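Mersacidin decarboxylase (Bacillus sp., PDB 1P3Y) catalyses the FAD-dependent oxidative decarboxylation of the C-terminal cysteine of the lantibiotic mersacidin to an aminoenethiol residue. Local coordinates at residues 41-44 with 45-48; 72-75 with 76-79; 91-94 with 95-99; 170-173 with 174-177. All blocks are in the same frame, centred on the assembly; numbering follows the deposited sequence.

Contact 1: 41-44 with 45-48; sequences VMTK and TAED. With FAD (flavin-adenine dinucleotide), chain B.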
# COMPACT_ATOMS: atom_id res chain seq x y z
N VAL A 41 -25.22 -14.73 -4.70
CA VAL A 41 -24.63 -13.56 -5.35
C VAL A 41 -24.96 -12.42 -4.35
O VAL A 41 -26.12 -12.24 -3.94
CB VAL A 41 -25.26 -13.29 -6.76
CG1 VAL A 41 -26.79 -13.06 -6.66
CG2 VAL A 41 -24.56 -12.08 -7.42
N MET A 42 -23.94 -11.67 -3.94
CA MET A 42 -24.11 -10.60 -2.95
C MET A 42 -23.81 -9.19 -3.44
O MET A 42 -23.12 -9.00 -4.44
CB MET A 42 -23.21 -10.86 -1.74
CG MET A 42 -23.16 -12.33 -1.27
SD MET A 42 -22.13 -12.58 0.23
CE MET A 42 -22.92 -11.42 1.43
N THR A 43 -24.33 -8.19 -2.74
CA THR A 43 -24.04 -6.80 -3.06
C THR A 43 -22.93 -6.43 -2.05
O THR A 43 -22.72 -7.11 -1.03
CB THR A 43 -25.24 -5.84 -2.78
OG1 THR A 43 -25.53 -5.84 -1.37
CG2 THR A 43 -26.47 -6.27 -3.53
N LYS A 44 -22.25 -5.34 -2.35
CA LYS A 44 -21.16 -4.82 -1.52
C LYS A 44 -21.58 -4.61 -0.05
O LYS A 44 -20.86 -5.02 0.87
CB LYS A 44 -20.67 -3.50 -2.15
CG LYS A 44 -19.41 -2.90 -1.54
CD LYS A 44 -19.71 -2.00 -0.34
CE LYS A 44 -18.44 -1.29 0.18
NZ LYS A 44 -17.34 -2.28 0.52
N THR A 45 -22.73 -3.98 0.17
CA THR A 45 -23.19 -3.74 1.54
C THR A 45 -23.43 -5.04 2.29
O THR A 45 -23.09 -5.15 3.48
CB THR A 45 -24.47 -2.93 1.55
OG1 THR A 45 -24.29 -1.78 0.71
CG2 THR A 45 -24.80 -2.46 2.97
N ALA A 46 -24.01 -6.02 1.60
CA ALA A 46 -24.24 -7.32 2.22
C ALA A 46 -22.90 -7.93 2.68
O ALA A 46 -22.79 -8.44 3.81
CB ALA A 46 -24.94 -8.25 1.24
N GLU A 47 -21.86 -7.86 1.82
CA GLU A 47 -20.55 -8.40 2.19
C GLU A 47 -19.91 -7.71 3.37
O GLU A 47 -19.21 -8.36 4.15
CB GLU A 47 -19.57 -8.34 1.03
CG GLU A 47 -19.59 -9.55 0.16
CD GLU A 47 -18.49 -9.51 -0.88
OE1 GLU A 47 -17.31 -9.81 -0.54
OE2 GLU A 47 -18.80 -9.16 -2.04
N ASP A 48 -20.13 -6.40 3.51
CA ASP A 48 -19.55 -5.67 4.65
C ASP A 48 -20.19 -6.14 5.94
O ASP A 48 -19.57 -6.10 7.01
CB ASP A 48 -19.76 -4.15 4.54
CG ASP A 48 -18.97 -3.52 3.40
OD1 ASP A 48 -17.94 -4.11 3.02
OD2 ASP A 48 -19.38 -2.44 2.91
PA FAD B . -25.02 -1.79 -2.82
O1A FAD B . -24.38 -2.52 -1.64
O2A FAD B . -24.58 -2.17 -4.22
O5B FAD B . -24.82 -0.17 -2.69
C5B FAD B . -24.45 0.52 -1.45
C4B FAD B . -22.95 0.80 -1.38
O4B FAD B . -22.25 -0.06 -2.28
C3B FAD B . -22.54 2.22 -1.80
O3B FAD B . -21.95 2.80 -0.64
C2B FAD B . -21.63 2.00 -2.96
O2B FAD B . -20.59 2.90 -3.22
C1B FAD B . -21.10 0.59 -2.74
N9A FAD B . -20.63 -0.22 -3.91
C8A FAD B . -21.35 -0.84 -5.02
N7A FAD B . -20.60 -1.48 -5.88
C5A FAD B . -19.27 -1.33 -5.37
C6A FAD B . -17.96 -1.76 -5.82
N6A FAD B . -17.78 -2.50 -6.92
N1A FAD B . -16.82 -1.38 -5.04
C2A FAD B . -16.94 -0.63 -3.91
N3A FAD B . -18.18 -0.17 -3.39
C4A FAD B . -19.29 -0.59 -4.25
N1 FAD B . -31.72 -0.65 3.04
C2 FAD B . -32.92 -1.32 2.86
O2 FAD B . -33.68 -1.02 1.90
N3 FAD B . -33.28 -2.33 3.76
C4 FAD B . -32.50 -2.76 4.90
O4 FAD B . -32.93 -3.69 5.67
C4X FAD B . -31.29 -2.08 5.05
N5 FAD B . -30.46 -2.48 6.15
C5X FAD B . -29.20 -1.82 6.30
C6 FAD B . -28.34 -2.18 7.38
C7 FAD B . -27.04 -1.56 7.61
C7M FAD B . -26.17 -2.05 8.81
C8 FAD B . -26.61 -0.50 6.67
C8M FAD B . -25.28 0.22 6.77
C9 FAD B . -27.42 -0.11 5.60
C9A FAD B . -28.72 -0.73 5.37
N10 FAD B . -29.69 -0.39 4.27
C10 FAD B . -30.92 -1.04 4.11
C1' FAD B . -29.29 0.64 3.35
C2' FAD B . -28.76 0.21 2.03
O2' FAD B . -27.53 -0.61 2.28
C3' FAD B . -28.36 1.38 1.21
O3' FAD B . -29.50 2.03 0.60
C4' FAD B . -27.37 1.05 0.06
O4' FAD B . -27.03 2.31 -0.61
C5' FAD B . -27.89 0.10 -0.99
O5' FAD B . -27.66 -1.26 -0.61
P FAD B . -27.67 -2.44 -1.66
O1P FAD B . -27.40 -3.66 -0.89
O2P FAD B . -28.97 -2.39 -2.41
O3P FAD B . -26.58 -2.01 -2.76
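Thr43 caps the N-terminus of helix 44-49 by accepting from Ala46, just where strand 37-42 of the Rossmann-like parallel sheet ends. Thr43 OG1 takes a weak bond from Ala46 N at 3.3 Å. Thr43 OG1 also donates to O1P of FAD at 2.9 Å. At chi1 64° it sits between its own backbone N and carbonyl carbon, which lets one oxygen serve both the helix end and the pyrophosphate. Thr43 O then receives Glu47 N, the first full helical turn. Thr45 grips the other phosphate: its N and its OG1 both donate to O1A of FAD. The start of the helix would probably add a favourable dipole for these anionic oxygens.

The tightly packed side is at Met42. Its chain bends at the thioether, which puts Met42 CE 3.8 Å from Ala46 CB and Met42 SD 4.0 Å from Glu47 CG. Met42 also packs on Ala52 and Val55 of helix 52-55. The carboxylate of Glu47 is tied by OE2 to Ser64 OG.

The looser, partly exposed side belongs to Lys44 and Asp48. Lys44 CG lies 3.5 Å from N3A of the FAD adenine. The chain then turns at chi2 and chi4 and slants across Asp48. Asp48 has a further, long and weak ion pair with Arg72 of the second subunit. Both carboxylate oxygens meet the ammonium group: Lys44 NZ is 3.1 Å from Asp48 OD2 and 3.2 Å from Asp48 OD1, and Asp48 OD1 accepts through its syn lone pair.

Contact 2: 72-75 with 76-79; sequences RHSH and VEIG. With FAD (flavin-adenine dinucleotide), chain C.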
# COMPACT_ATOMS: atom_id res chain seq x y z
N ARG A 72 -14.69 -9.85 -12.88
CA ARG A 72 -16.11 -9.77 -12.53
C ARG A 72 -16.82 -11.05 -12.97
O ARG A 72 -16.59 -11.56 -14.08
CB ARG A 72 -16.78 -8.57 -13.22
CG ARG A 72 -16.24 -7.20 -12.81
CD ARG A 72 -16.20 -7.01 -11.29
NE ARG A 72 -14.90 -7.41 -10.73
CZ ARG A 72 -13.78 -6.70 -10.84
NH1 ARG A 72 -13.77 -5.54 -11.50
NH2 ARG A 72 -12.65 -7.16 -10.31
N HIS A 73 -17.67 -11.57 -12.08
CA HIS A 73 -18.43 -12.77 -12.39
C HIS A 73 -19.42 -12.45 -13.52
O HIS A 73 -19.79 -11.29 -13.71
CB HIS A 73 -19.13 -13.26 -11.13
CG HIS A 73 -18.23 -14.03 -10.22
ND1 HIS A 73 -17.94 -13.62 -8.93
CD2 HIS A 73 -17.60 -15.22 -10.39
CE1 HIS A 73 -17.17 -14.53 -8.35
NE2 HIS A 73 -16.95 -15.50 -9.21
N SER A 74 -19.83 -13.47 -14.29
CA SER A 74 -20.77 -13.23 -15.39
C SER A 74 -22.25 -13.29 -15.00
O SER A 74 -22.72 -14.30 -14.45
CB SER A 74 -20.52 -14.21 -16.55
OG SER A 74 -21.31 -13.88 -17.68
N HIS A 75 -22.96 -12.20 -15.28
CA HIS A 75 -24.39 -12.09 -14.98
C HIS A 75 -25.19 -13.03 -15.89
O HIS A 75 -26.18 -13.64 -15.46
CB HIS A 75 -24.86 -10.65 -15.17
CG HIS A 75 -24.57 -10.10 -16.54
ND1 HIS A 75 -25.53 -9.50 -17.32
CD2 HIS A 75 -23.43 -10.10 -17.27
CE1 HIS A 75 -25.00 -9.16 -18.48
NE2 HIS A 75 -23.73 -9.51 -18.48
N VAL A 76 -24.77 -13.16 -17.14
CA VAL A 76 -25.45 -14.04 -18.08
C VAL A 76 -25.20 -15.50 -17.69
O VAL A 76 -26.08 -16.35 -17.83
CB VAL A 76 -24.97 -13.82 -19.55
CG1 VAL A 76 -25.02 -12.33 -19.88
CG2 VAL A 76 -23.57 -14.39 -19.74
N GLU A 77 -23.99 -15.78 -17.20
CA GLU A 77 -23.65 -17.13 -16.79
C GLU A 77 -24.41 -17.51 -15.53
O GLU A 77 -25.00 -18.58 -15.47
CB GLU A 77 -22.15 -17.26 -16.52
CG GLU A 77 -21.28 -17.12 -17.75
CD GLU A 77 -21.52 -18.22 -18.78
OE1 GLU A 77 -22.65 -18.31 -19.32
OE2 GLU A 77 -20.57 -18.98 -19.05
N ILE A 78 -24.40 -16.63 -14.53
CA ILE A 78 -25.12 -16.98 -13.31
C ILE A 78 -26.62 -16.85 -13.53
O ILE A 78 -27.40 -17.60 -12.96
CB ILE A 78 -24.66 -16.12 -12.08
CG1 ILE A 78 -25.17 -14.69 -12.20
CG2 ILE A 78 -23.13 -16.14 -11.96
CD1 ILE A 78 -24.85 -13.87 -11.00
N GLY A 79 -27.01 -15.90 -14.38
CA GLY A 79 -28.41 -15.72 -14.69
C GLY A 79 -28.97 -16.95 -15.39
O GLY A 79 -30.07 -17.39 -15.09
PA FAD C . -20.53 0.96 -14.66
O1A FAD C . -19.26 0.34 -15.25
O2A FAD C . -20.47 2.41 -14.22
O5B FAD C . -21.08 0.10 -13.38
C5B FAD C . -20.67 -1.27 -13.08
C4B FAD C . -19.56 -1.32 -12.04
O4B FAD C . -18.89 -0.07 -11.98
C3B FAD C . -20.04 -1.59 -10.60
O3B FAD C . -19.43 -2.82 -10.23
C2B FAD C . -19.58 -0.39 -9.85
O2B FAD C . -19.24 -0.49 -8.49
C1B FAD C . -18.41 0.14 -10.68
N9A FAD C . -18.05 1.59 -10.61
C8A FAD C . -18.73 2.79 -11.10
N7A FAD C . -18.10 3.92 -10.86
C5A FAD C . -16.92 3.52 -10.16
C6A FAD C . -15.80 4.24 -9.58
N6A FAD C . -15.68 5.58 -9.66
N1A FAD C . -14.78 3.49 -8.91
C2A FAD C . -14.85 2.13 -8.81
N3A FAD C . -15.90 1.33 -9.35
C4A FAD C . -16.90 2.19 -10.01
N1 FAD C . -24.53 -5.34 -19.64
C2 FAD C . -25.25 -4.97 -20.77
O2 FAD C . -26.34 -4.34 -20.65
N3 FAD C . -24.77 -5.32 -22.04
C4 FAD C . -23.54 -6.04 -22.30
O4 FAD C . -23.19 -6.31 -23.51
C4X FAD C . -22.83 -6.38 -21.15
N5 FAD C . -21.58 -7.07 -21.35
C5X FAD C . -20.81 -7.40 -20.19
C6 FAD C . -19.57 -8.09 -20.34
C7 FAD C . -18.73 -8.46 -19.21
C7M FAD C . -17.38 -9.20 -19.49
C8 FAD C . -19.19 -8.10 -17.85
C8M FAD C . -18.41 -8.41 -16.59
C9 FAD C . -20.40 -7.42 -17.66
C9A FAD C . -21.25 -7.06 -18.78
N10 FAD C . -22.57 -6.34 -18.71
C10 FAD C . -23.33 -6.01 -19.85
C1' FAD C . -23.04 -5.99 -17.40
C2' FAD C . -22.86 -4.58 -16.96
O2' FAD C . -21.38 -4.30 -16.96
C3' FAD C . -23.36 -4.38 -15.58
O3' FAD C . -24.80 -4.26 -15.54
C4' FAD C . -22.79 -3.12 -14.87
O4' FAD C . -23.33 -3.10 -13.51
C5' FAD C . -23.13 -1.80 -15.52
O5' FAD C . -22.17 -1.47 -16.53
P FAD C . -21.99 0.01 -17.06
O1P FAD C . -20.93 -0.06 -18.08
O2P FAD C . -23.33 0.53 -17.51
O3P FAD C . -21.67 0.88 -15.73
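Val76 lays its CG1 methyl over one face of the His75 imidazole, 3.5 Å from the ring centroid and 18° off the normal. This is a CH-pi contact. The opposite face carries the ribityl C1' of FAD, offset toward the rim. His75 NE2 lies 3.4 Å from N10 of the flavin. The ring is therefore sandwiched between its own helix and the cofactor. At chi1 56° the CG stands between backbone N and carbonyl carbon, which places the ring beside Val76 CG1.

Hydrogen bonds at the start of helix 75-81 order the backbone that carries His75. Ser74 is the N-cap, and Ser74 OG accepts a weak bond from Glu77 N at 3.3 Å. Ser74 O receives Ile78 N at 2.9 Å, and His75 O receives Gly79 N.

Farther out, Leu106, Thr109 and Ala113 of helix 106-113 pack on His75. Met128 of the third subunit adds to this, so the site lies at a subunit interface. The FAD is bound largely by that subunit, including its Thr45 and Thr91. His75 is an active-site residue. The closeness of His75 NE2 to the flavin is consistent with its taking part in flavin-dependent oxidative decarboxylation.

Contact 3: 91-94 with 95-99; sequences TANI and LGQTA. With FAD (flavin-adenine dinucleotide), chain B.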
# COMPACT_ATOMS: atom_id res chain seq x y z
N THR A 91 -33.39 -4.84 -0.82
CA THR A 91 -33.41 -3.48 -0.28
C THR A 91 -34.34 -2.57 -1.11
O THR A 91 -34.73 -2.89 -2.24
CB THR A 91 -32.01 -2.83 -0.35
OG1 THR A 91 -31.50 -3.01 -1.67
CG2 THR A 91 -31.05 -3.43 0.67
N ALA A 92 -34.66 -1.41 -0.55
CA ALA A 92 -35.49 -0.47 -1.30
C ALA A 92 -34.69 -0.18 -2.58
O ALA A 92 -35.24 -0.15 -3.69
CB ALA A 92 -35.69 0.81 -0.49
N ASN A 93 -33.39 0.00 -2.41
CA ASN A 93 -32.49 0.29 -3.52
C ASN A 93 -32.62 -0.75 -4.64
O ASN A 93 -32.88 -0.39 -5.79
CB ASN A 93 -31.04 0.37 -3.02
CG ASN A 93 -30.06 0.54 -4.15
OD1 ASN A 93 -30.13 1.52 -4.91
ND2 ASN A 93 -29.14 -0.42 -4.30
N ILE A 94 -32.42 -2.03 -4.33
CA ILE A 94 -32.53 -3.07 -5.34
C ILE A 94 -33.93 -3.05 -6.01
O ILE A 94 -34.04 -3.22 -7.24
CB ILE A 94 -32.21 -4.48 -4.72
CG1 ILE A 94 -30.84 -4.97 -5.24
CG2 ILE A 94 -33.32 -5.47 -4.97
CD1 ILE A 94 -30.61 -4.89 -6.70
N LEU A 95 -34.98 -2.82 -5.21
CA LEU A 95 -36.34 -2.73 -5.76
C LEU A 95 -36.39 -1.56 -6.74
O LEU A 95 -36.91 -1.70 -7.86
CB LEU A 95 -37.38 -2.51 -4.65
CG LEU A 95 -37.53 -3.67 -3.65
CD1 LEU A 95 -38.52 -3.31 -2.55
CD2 LEU A 95 -37.95 -4.95 -4.37
N GLY A 96 -35.84 -0.40 -6.33
CA GLY A 96 -35.83 0.77 -7.20
C GLY A 96 -35.00 0.57 -8.46
O GLY A 96 -35.34 1.07 -9.55
N GLN A 97 -33.91 -0.17 -8.35
CA GLN A 97 -33.08 -0.37 -9.52
C GLN A 97 -33.75 -1.31 -10.49
O GLN A 97 -33.83 -1.01 -11.70
CB GLN A 97 -31.68 -0.91 -9.13
CG GLN A 97 -30.67 0.19 -8.78
CD GLN A 97 -29.25 -0.34 -8.52
OE1 GLN A 97 -28.60 -0.90 -9.40
NE2 GLN A 97 -28.78 -0.16 -7.29
N THR A 98 -34.23 -2.44 -9.98
CA THR A 98 -34.83 -3.44 -10.85
C THR A 98 -36.14 -2.95 -11.47
O THR A 98 -36.40 -3.18 -12.65
CB THR A 98 -35.04 -4.77 -10.10
OG1 THR A 98 -35.67 -4.51 -8.84
CG2 THR A 98 -33.70 -5.47 -9.87
N ALA A 99 -36.93 -2.25 -10.67
CA ALA A 99 -38.20 -1.73 -11.16
C ALA A 99 -37.98 -0.80 -12.34
O ALA A 99 -38.82 -0.72 -13.23
CB ALA A 99 -38.93 -0.99 -10.05
PA FAD B . -25.02 -1.79 -2.82
O1A FAD B . -24.38 -2.52 -1.64
O2A FAD B . -24.58 -2.17 -4.22
O5B FAD B . -24.82 -0.17 -2.69
C5B FAD B . -24.45 0.52 -1.45
C4B FAD B . -22.95 0.80 -1.38
O4B FAD B . -22.25 -0.06 -2.28
C3B FAD B . -22.54 2.22 -1.80
O3B FAD B . -21.95 2.80 -0.64
C2B FAD B . -21.63 2.00 -2.96
O2B FAD B . -20.59 2.90 -3.22
C1B FAD B . -21.10 0.59 -2.74
N9A FAD B . -20.63 -0.22 -3.91
C8A FAD B . -21.35 -0.84 -5.02
N7A FAD B . -20.60 -1.48 -5.88
C5A FAD B . -19.27 -1.33 -5.37
C6A FAD B . -17.96 -1.76 -5.82
N6A FAD B . -17.78 -2.50 -6.92
N1A FAD B . -16.82 -1.38 -5.04
C2A FAD B . -16.94 -0.63 -3.91
N3A FAD B . -18.18 -0.17 -3.39
C4A FAD B . -19.29 -0.59 -4.25
N1 FAD B . -31.72 -0.65 3.04
C2 FAD B . -32.92 -1.32 2.86
O2 FAD B . -33.68 -1.02 1.90
N3 FAD B . -33.28 -2.33 3.76
C4 FAD B . -32.50 -2.76 4.90
O4 FAD B . -32.93 -3.69 5.67
C4X FAD B . -31.29 -2.08 5.05
N5 FAD B . -30.46 -2.48 6.15
C5X FAD B . -29.20 -1.82 6.30
C6 FAD B . -28.34 -2.18 7.38
C7 FAD B . -27.04 -1.56 7.61
C7M FAD B . -26.17 -2.05 8.81
C8 FAD B . -26.61 -0.50 6.67
C8M FAD B . -25.28 0.22 6.77
C9 FAD B . -27.42 -0.11 5.60
C9A FAD B . -28.72 -0.73 5.37
N10 FAD B . -29.69 -0.39 4.27
C10 FAD B . -30.92 -1.04 4.11
C1' FAD B . -29.29 0.64 3.35
C2' FAD B . -28.76 0.21 2.03
O2' FAD B . -27.53 -0.61 2.28
C3' FAD B . -28.36 1.38 1.21
O3' FAD B . -29.50 2.03 0.60
C4' FAD B . -27.37 1.05 0.06
O4' FAD B . -27.03 2.31 -0.61
C5' FAD B . -27.89 0.10 -0.99
O5' FAD B . -27.66 -1.26 -0.61
P FAD B . -27.67 -2.44 -1.66
O1P FAD B . -27.40 -3.66 -0.89
O2P FAD B . -28.97 -2.39 -2.41
O3P FAD B . -26.58 -2.01 -2.76
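Asn93 turns its CG anti to the backbone N (chi1 175°), while Gln97, one turn later, runs extended beyond CG (chi2 -175°). The two amides thus meet on the same flank of helix 92-99. Gln97 NE2 gives a weak bond to Asn93 OD1 at 3.2 Å. Their planes are turned 59° apart. Each amide is also anchored outside the pair. Asn93 OD1 accepts from Ala103 N of the second subunit, and Gln97 OE1 accepts from Met104 N of the same chain. With its oxygen held in this way, Asn93 presents ND2 to the FAD phosphate oxygen O2P at 2.7 Å.

Thr91 OG1 reaches that same O2P, also at 2.7 Å. Thr91 is the N-cap, and Thr91 OG1 accepts from Ile94 N at 3.0 Å. Ala92 N, near the start of the helix, points to the flavin O2 at 2.7 Å.

Along the helix Ile94 O takes two donors from opposite faces of its plane, Thr98 N at 2.9 Å and the hydroxyl Thr98 OG1. Leu95 packs on Phe120 and helix 132-144. All the touching residues are buried. A strand 84-90 running into a capped helix whose start faces the FAD phosphate fits the Rossmann-like fold of this HFCD flavoprotein.

Contact 4: 170-173 with 174-177; sequences LITP and DKAL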
# COMPACT_ATOMS: atom_id res chain seq x y z
N LEU A 170 -38.81 -10.74 7.47
CA LEU A 170 -38.99 -11.78 6.47
C LEU A 170 -39.77 -12.95 7.06
O LEU A 170 -39.66 -13.23 8.26
CB LEU A 170 -37.62 -12.28 5.99
CG LEU A 170 -36.73 -11.33 5.17
CD1 LEU A 170 -35.29 -11.84 5.20
CD2 LEU A 170 -37.26 -11.24 3.74
N ILE A 171 -40.54 -13.65 6.23
CA ILE A 171 -41.28 -14.79 6.72
C ILE A 171 -40.29 -15.92 6.91
O ILE A 171 -39.35 -16.06 6.14
CB ILE A 171 -42.44 -15.25 5.74
CG1 ILE A 171 -41.89 -15.85 4.44
CG2 ILE A 171 -43.37 -14.09 5.46
CD1 ILE A 171 -41.29 -14.86 3.50
N THR A 172 -40.48 -16.71 7.96
CA THR A 172 -39.60 -17.83 8.27
C THR A 172 -39.20 -18.65 7.03
O THR A 172 -39.90 -18.66 6.01
CB THR A 172 -40.27 -18.73 9.33
OG1 THR A 172 -41.56 -19.17 8.84
CG2 THR A 172 -40.50 -17.95 10.62
N PRO A 173 -38.05 -19.35 7.11
CA PRO A 173 -37.56 -20.17 6.00
C PRO A 173 -38.62 -21.04 5.35
O PRO A 173 -38.69 -21.13 4.12
CB PRO A 173 -36.45 -20.99 6.64
CG PRO A 173 -35.88 -20.04 7.64
CD PRO A 173 -37.13 -19.41 8.25
N ASP A 174 -39.43 -21.70 6.18
CA ASP A 174 -40.50 -22.57 5.67
C ASP A 174 -41.54 -21.82 4.83
O ASP A 174 -41.91 -22.27 3.75
CB ASP A 174 -41.18 -23.29 6.84
CG ASP A 174 -41.55 -22.34 7.97
OD1 ASP A 174 -40.65 -21.58 8.41
OD2 ASP A 174 -42.71 -22.37 8.41
N LYS A 175 -42.01 -20.68 5.31
CA LYS A 175 -42.98 -19.90 4.54
C LYS A 175 -42.30 -19.54 3.22
O LYS A 175 -42.85 -19.77 2.13
CB LYS A 175 -43.35 -18.60 5.25
CG LYS A 175 -43.61 -18.69 6.73
CD LYS A 175 -45.02 -19.10 7.04
CE LYS A 175 -45.30 -18.85 8.53
NZ LYS A 175 -44.26 -19.48 9.41
N ALA A 176 -41.10 -18.96 3.34
CA ALA A 176 -40.31 -18.54 2.19
C ALA A 176 -40.17 -19.66 1.16
O ALA A 176 -40.32 -19.43 -0.05
CB ALA A 176 -38.95 -18.07 2.65
N LEU A 177 -39.87 -20.87 1.62
CA LEU A 177 -39.73 -22.00 0.71
C LEU A 177 -41.04 -22.18 -0.08
O LEU A 177 -41.02 -22.33 -1.31
CB LEU A 177 -39.42 -23.28 1.49
CG LEU A 177 -39.47 -24.62 0.72
CD1 LEU A 177 -38.61 -24.55 -0.54
CD2 LEU A 177 -38.99 -25.74 1.65
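The carboxylate of Asp174 is met from above its plane by Thr172. Thr172 OG1 donates to Asp174 OD1 at 2.6 Å and stands 39° out of that plane. The other oxygen, Asp174 OD2, forms a salt bridge with Lys175 NZ at 3.4 Å, whose hydrogen bond is weak. Tyr30 of helix 25-31 packs against both Pro173 and Asp174.

Thr172 OG1 is the meeting point of the polar group. Besides donating to Asp174, Thr172 OG1 also accepts from Lys175 NZ at 2.8 Å. The lysine gets there because its chain bends at chi2 and chi4 and curls back over the threonine. Lys175 is exposed and touches a crystal neighbour, so its placement may depend partly on the lattice.

This is the N-terminus of the C-terminal helix 173-183. Thr172 holds the N-cap position, yet its side chain makes no capping bond and turns to Asp174 and Lys175. The backbone supplies the first turn. Thr172 O receives Ala176 N at 2.9 Å, nearly straight at 175°, and Pro173 O receives Leu177 N.

Next to the polar group is an apolar patch. Ile171 packs along the CB of Lys175, and Ile171 CD1 is 4.1 Å from Ala176 CB. Both Ile171 and Ala176 also lie on Phe121 of strand 119-122. The loop is tied to helix 25-31 by Ile171 O, which accepts from Tyr27 OH.

Contacts 1 and 3 hold one and the same FAD, with centres 15 Å apart. Contact 1 grips the pyrophosphate and borders the adenine, while contact 3 takes a phosphate oxygen and the flavin O2. Contact 2 faces a different FAD, bound mainly by the third subunit, and supplies the active-site His75 to it. Each flavin site is therefore built from more than one chain of the dodecamer. Contacts 1 and 2 touch through Val41 CG2 and Ile78 CD1, 4.0 Å apart. Contact 4 lies away from the annotated sites, with its centre about 27 Å from that of contact 2, across the chain's centre. All four contacts stand at helix N-termini.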